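Argonaute protein (Marinitoga piezophila, PDB 5I4A) cleaves single-stranded DNA as an endonuclease guided by short 5'-hydroxyl RNAs, and may serve in defence against invading mobile genetic elements. Local coordinates at residues A[448-453]-A[459-464]; A[470-475]-A[623-628]. All blocks are in the same frame, centred on the assembly; numbering follows the deposited sequence.

Both contacts belong to the PIWI domain and its RNase H fold, and their centres lie about 13 Å apart. Contact 1 closes first along the chain, as the hairpin of strands 443-452 and 458-466; contact 2 opens with the next strand, 472-482, and waits almost 150 residues for helix 621-631. The three strands are consecutive neighbours at one border of the mixed sheet, with 458-466 in the middle. The helix lies over the sheet face that carries D449 and C462. This layering brings together residues inferred to form the active site: D449 from contact 1 and N627 from the helix of contact 2, with about 3 Å between nearest side-chain atoms.

Contact 1 of 2, residues A[448-453]-A[459-464]; sequences IDLSHD and TNLCIA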
loop_
_atom_site.group_PDB
_atom_site.type_symbol
_atom_site.label_atom_id
_atom_site.label_comp_id
_atom_site.label_asym_id
_atom_site.label_seq_id
_atom_site.Cartn_x
_atom_site.Cartn_y
_atom_site.Cartn_z
ATOM N N ILE A 448 -3.598 3.467 12.191
ATOM C CA ILE A 448 -3.621 4.911 11.970
ATOM C C ILE A 448 -3.161 5.199 10.549
ATOM O O ILE A 448 -2.024 4.876 10.185
ATOM C CB ILE A 448 -2.730 5.665 12.972
ATOM C CG1 ILE A 448 -3.089 5.289 14.410
ATOM C CG2 ILE A 448 -2.850 7.169 12.758
ATOM C CD1 ILE A 448 -4.502 5.634 14.793
ATOM N N ASP A 449 -4.031 5.826 9.756
ATOM C CA ASP A 449 -3.688 6.330 8.428
ATOM C C ASP A 449 -3.842 7.845 8.460
ATOM O O ASP A 449 -4.962 8.359 8.550
ATOM C CB ASP A 449 -4.574 5.706 7.347
ATOM C CG ASP A 449 -4.110 6.042 5.930
ATOM O OD1 ASP A 449 -3.540 7.132 5.711
ATOM O OD2 ASP A 449 -4.324 5.208 5.026
ATOM N N LEU A 450 -2.719 8.556 8.375
ATOM C CA LEU A 450 -2.711 10.010 8.474
ATOM C C LEU A 450 -1.707 10.565 7.475
ATOM O O LEU A 450 -0.511 10.265 7.561
ATOM C CB LEU A 450 -2.375 10.457 9.900
ATOM C CG LEU A 450 -2.265 11.958 10.173
ATOM C CD1 LEU A 450 -2.857 12.305 11.525
ATOM C CD2 LEU A 450 -0.816 12.363 10.127
ATOM N N SER A 451 -2.188 11.383 6.541
ATOM C CA SER A 451 -1.354 11.956 5.495
ATOM C C SER A 451 -1.542 13.468 5.445
ATOM O O SER A 451 -2.567 14.006 5.875
ATOM C CB SER A 451 -1.669 11.344 4.124
ATOM O OG SER A 451 -3.025 11.555 3.769
ATOM N N HIS A 452 -0.533 14.150 4.903
ATOM C CA HIS A 452 -0.524 15.604 4.777
ATOM C C HIS A 452 -0.117 15.973 3.359
ATOM O O HIS A 452 0.984 15.623 2.920
ATOM C CB HIS A 452 0.441 16.247 5.776
ATOM C CG HIS A 452 0.187 15.875 7.203
ATOM N ND1 HIS A 452 -1.047 16.011 7.801
ATOM C CD2 HIS A 452 1.014 15.383 8.154
ATOM C CE1 HIS A 452 -0.971 15.611 9.058
ATOM N NE2 HIS A 452 0.269 15.227 9.298
ATOM N N ASP A 453 -0.988 16.689 2.654
ATOM C CA ASP A 453 -0.678 17.155 1.304
ATOM C C ASP A 453 -0.805 18.670 1.183
ATOM O O ASP A 453 -1.270 19.343 2.104
ATOM C CB ASP A 453 -1.585 16.476 0.276
ATOM C CG ASP A 453 -0.923 15.286 -0.388
ATOM O OD1 ASP A 453 -0.257 15.480 -1.428
ATOM O OD2 ASP A 453 -1.065 14.158 0.129
ATOM N N THR A 459 -4.935 18.005 5.696
ATOM C CA THR A 459 -4.575 16.807 6.451
ATOM C C THR A 459 -5.702 15.785 6.374
ATOM O O THR A 459 -6.879 16.146 6.465
ATOM C CB THR A 459 -4.282 17.156 7.923
ATOM O OG1 THR A 459 -2.987 17.759 8.025
ATOM C CG2 THR A 459 -4.339 15.922 8.817
ATOM N N ASN A 460 -5.346 14.511 6.213
ATOM C CA ASN A 460 -6.318 13.436 6.053
ATOM C C ASN A 460 -6.034 12.355 7.092
ATOM O O ASN A 460 -4.907 11.845 7.181
ATOM C CB ASN A 460 -6.259 12.852 4.648
ATOM C CG ASN A 460 -6.736 13.826 3.600
ATOM O OD1 ASN A 460 -7.738 14.518 3.801
ATOM N ND2 ASN A 460 -6.016 13.913 2.490
ATOM N N LEU A 461 -7.062 11.992 7.865
ATOM C CA LEU A 461 -6.924 11.111 9.020
ATOM C C LEU A 461 -7.995 10.029 8.999
ATOM O O LEU A 461 -9.154 10.298 8.670
ATOM C CB LEU A 461 -7.031 11.909 10.329
ATOM C CG LEU A 461 -7.271 11.095 11.604
ATOM C CD1 LEU A 461 -6.043 10.266 11.954
ATOM C CD2 LEU A 461 -7.665 11.999 12.759
ATOM N N CYS A 462 -7.602 8.806 9.357
ATOM C CA CYS A 462 -8.534 7.700 9.548
ATOM C C CYS A 462 -7.920 6.706 10.525
ATOM O O CYS A 462 -6.736 6.374 10.405
ATOM C CB CYS A 462 -8.869 7.010 8.222
ATOM S SG CYS A 462 -9.913 5.538 8.410
ATOM N N ILE A 463 -8.716 6.249 11.493
ATOM C CA ILE A 463 -8.270 5.278 12.483
ATOM C C ILE A 463 -9.247 4.108 12.512
ATOM O O ILE A 463 -10.431 4.251 12.193
ATOM C CB ILE A 463 -8.121 5.902 13.893
ATOM C CG1 ILE A 463 -9.470 5.990 14.610
ATOM C CG2 ILE A 463 -7.492 7.286 13.806
ATOM C CD1 ILE A 463 -9.611 5.021 15.771
ATOM N N ALA A 464 -8.738 2.941 12.904
ATOM C CA ALA A 464 -9.538 1.726 12.976
ATOM C C ALA A 464 -9.039 0.873 14.132
ATOM O O ALA A 464 -7.832 0.651 14.264
ATOM C CB ALA A 464 -9.463 0.935 11.665
#
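H452 and T459 run alongside each other, and ND1 at the ring edge meets OG1 at 2.6 Å; the proton may sit on either atom. With CG of H452 beside its backbone N (chi1 -55°), the imidazole leans over to the threonine; NE2 bonds E524, so both ring nitrogens are engaged. Replacing H452 by alanine is likely to leave T459 OG1 and E524 without the partner they share and open a gap beside the threonine methyl. On the same face aliphatic residues pack in pairs, suited to burial under helix 485-507. I463 turns CG1 between its backbone N and carbonyl carbon (chi1 81°), leaving CG2 for CD1 of I448 at 3.6 Å. L450 CD1 meets L461 CD1 at a slant, 3.8 Å away. Four backbone bonds pair D449 with C462 and S451 with N460 in this antiparallel hairpin, the D449 N to C462 O bond running almost straight (169°). On the other face S451 OG approaches N460 CB at 3.6 Å, and D449, inferred to be catalytic and by similarity a manganese ligand, projects there too. Helix 485-507 covers the I463 and L461 face, helix 621-631 packs against D449 and C462, and strands 513-519 and 472-482 flank the hairpin.

Contact 2 of 2, residues A[470-475]-A[623-628]; sequences GDILYI and LHIANK
I625 meets I472 and I475 where helix 621-631 packs on the outermost strand of the RNase H-fold sheet, a helix-on-sheet contact of the PIWI domain. The touching is wholly apolar and small, burying 123 Å² in all, and I625 uses two branches for it. CG1 of I625 lies beside its backbone N (chi1 -59°) while CG2 is anti to that N, which separates the two branches. Its CD1 comes tip to tip with CD1 of I472, 3.7 Å away, and its CG2 is left for I475. Beta-branched isoleucine suits the two strand positions; on the helix the gain is that CG2 and CD1 serve different partners. The same I625 side chain also touches A464 and V466 of strand 458-466, so it spans two neighbouring strands.

The backbone sets the strand residues in place. A classic beta bulge sets L473 and Y474 opposite the single residue A465, which lets I472 and I475, three residues apart, point toward the helix together.

Polar and charged interactions lie around the apolar contact. D471 makes salt bridges with K430 and K506, and on the helix K628 makes a cation-pi interaction with Y639. N627, an inferred active-site residue and manganese ligand, lies two residues beyond I625. In the apolar packing itself, the I475 side chain crosses that of I625 at about a right angle, its CD1 3.6 Å from CG2 of I625.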
loop_
_atom_site.group_PDB
_atom_site.type_symbol
_atom_site.label_atom_id
_atom_site.label_comp_id
_atom_site.label_asym_id
_atom_site.label_seq_id
_atom_site.Cartn_x
_atom_site.Cartn_y
_atom_site.Cartn_z
ATOM N N GLY A 470 -10.767 -10.103 15.398
ATOM C CA GLY A 470 -10.998 -9.428 14.142
ATOM C C GLY A 470 -12.268 -8.608 14.081
ATOM O O GLY A 470 -12.532 -7.986 13.045
ATOM N N ASP A 471 -13.069 -8.595 15.146
ATOM C CA ASP A 471 -14.220 -7.704 15.192
ATOM C C ASP A 471 -13.751 -6.258 15.157
ATOM O O ASP A 471 -12.823 -5.878 15.875
ATOM C CB ASP A 471 -15.050 -7.952 16.453
ATOM C CG ASP A 471 -15.960 -9.157 16.329
ATOM O OD1 ASP A 471 -16.078 -9.704 15.212
ATOM O OD2 ASP A 471 -16.565 -9.548 17.348
ATOM N N ILE A 472 -14.391 -5.452 14.318
ATOM C CA ILE A 472 -14.046 -4.039 14.219
ATOM C C ILE A 472 -14.761 -3.290 15.334
ATOM O O ILE A 472 -15.995 -3.272 15.393
ATOM C CB ILE A 472 -14.413 -3.475 12.841
ATOM C CG1 ILE A 472 -13.674 -4.252 11.754
ATOM C CG2 ILE A 472 -14.073 -1.997 12.765
ATOM C CD1 ILE A 472 -14.012 -3.806 10.364
ATOM N N LEU A 473 -13.984 -2.677 16.227
ATOM C CA LEU A 473 -14.554 -1.962 17.360
ATOM C C LEU A 473 -14.984 -0.552 16.991
ATOM O O LEU A 473 -15.980 -0.053 17.528
ATOM C CB LEU A 473 -13.544 -1.908 18.505
ATOM C CG LEU A 473 -13.252 -3.260 19.147
ATOM C CD1 LEU A 473 -12.153 -3.146 20.180
ATOM C CD2 LEU A 473 -14.522 -3.768 19.774
ATOM N N TYR A 474 -14.260 0.096 16.084
ATOM C CA TYR A 474 -14.507 1.496 15.779
ATOM C C TYR A 474 -13.713 1.883 14.542
ATOM O O TYR A 474 -12.606 1.384 14.320
ATOM C CB TYR A 474 -14.122 2.399 16.960
ATOM C CG TYR A 474 -14.215 3.879 16.666
ATOM C CD1 TYR A 474 -15.427 4.551 16.759
ATOM C CD2 TYR A 474 -13.090 4.600 16.291
ATOM C CE1 TYR A 474 -15.514 5.903 16.485
ATOM C CE2 TYR A 474 -13.168 5.950 16.015
ATOM C CZ TYR A 474 -14.381 6.595 16.114
ATOM O OH TYR A 474 -14.462 7.939 15.838
ATOM N N ILE A 475 -14.295 2.777 13.748
ATOM C CA ILE A 475 -13.624 3.411 12.621
ATOM C C ILE A 475 -13.928 4.901 12.677
ATOM O O ILE A 475 -15.092 5.296 12.801
ATOM C CB ILE A 475 -14.074 2.823 11.270
ATOM C CG1 ILE A 475 -13.793 1.323 11.209
ATOM C CG2 ILE A 475 -13.377 3.537 10.117
ATOM C CD1 ILE A 475 -14.270 0.669 9.928
ATOM N N LEU A 623 -4.736 -1.672 10.159
ATOM C CA LEU A 623 -4.131 -0.810 9.148
ATOM C C LEU A 623 -4.774 -1.019 7.787
ATOM O O LEU A 623 -4.964 -0.059 7.029
ATOM C CB LEU A 623 -2.628 -1.067 9.062
ATOM C CG LEU A 623 -1.719 -0.262 9.985
ATOM C CD1 LEU A 623 -0.288 -0.418 9.522
ATOM C CD2 LEU A 623 -2.125 1.200 9.995
ATOM N N HIS A 624 -5.091 -2.271 7.448
ATOM C CA HIS A 624 -5.806 -2.544 6.205
ATOM C C HIS A 624 -7.116 -1.770 6.147
ATOM O O HIS A 624 -7.456 -1.178 5.115
ATOM C CB HIS A 624 -6.064 -4.043 6.073
ATOM C CG HIS A 624 -6.882 -4.410 4.875
ATOM N ND1 HIS A 624 -6.324 -4.648 3.638
ATOM C CD2 HIS A 624 -8.218 -4.566 4.723
ATOM C CE1 HIS A 624 -7.280 -4.941 2.775
ATOM N NE2 HIS A 624 -8.439 -4.898 3.408
ATOM N N ILE A 625 -7.858 -1.753 7.253
ATOM C CA ILE A 625 -9.112 -1.007 7.302
ATOM C C ILE A 625 -8.851 0.486 7.158
ATOM O O ILE A 625 -9.509 1.178 6.371
ATOM C CB ILE A 625 -9.866 -1.321 8.606
ATOM C CG1 ILE A 625 -10.168 -2.818 8.710
ATOM C CG2 ILE A 625 -11.138 -0.506 8.684
ATOM C CD1 ILE A 625 -10.390 -3.295 10.132
ATOM N N ALA A 626 -7.881 1.005 7.918
ATOM C CA ALA A 626 -7.613 2.439 7.908
ATOM C C ALA A 626 -7.216 2.922 6.518
ATOM O O ALA A 626 -7.687 3.970 6.060
ATOM C CB ALA A 626 -6.524 2.778 8.926
ATOM N N ASN A 627 -6.351 2.172 5.830
ATOM C CA ASN A 627 -6.002 2.533 4.460
ATOM C C ASN A 627 -7.227 2.504 3.553
ATOM O O ASN A 627 -7.440 3.424 2.754
ATOM C CB ASN A 627 -4.920 1.597 3.916
ATOM C CG ASN A 627 -3.552 1.856 4.527
ATOM O OD1 ASN A 627 -3.346 2.845 5.231
ATOM N ND2 ASN A 627 -2.604 0.972 4.243
ATOM N N LYS A 628 -8.049 1.456 3.669
ATOM C CA LYS A 628 -9.189 1.299 2.772
ATOM C C LYS A 628 -10.244 2.374 3.007
ATOM O O LYS A 628 -10.773 2.951 2.049
ATOM C CB LYS A 628 -9.803 -0.093 2.934
ATOM C CG LYS A 628 -9.197 -1.153 2.030
ATOM C CD LYS A 628 -9.423 -0.808 0.569
ATOM C CE LYS A 628 -8.883 -1.887 -0.355
ATOM N NZ LYS A 628 -9.806 -3.050 -0.462
#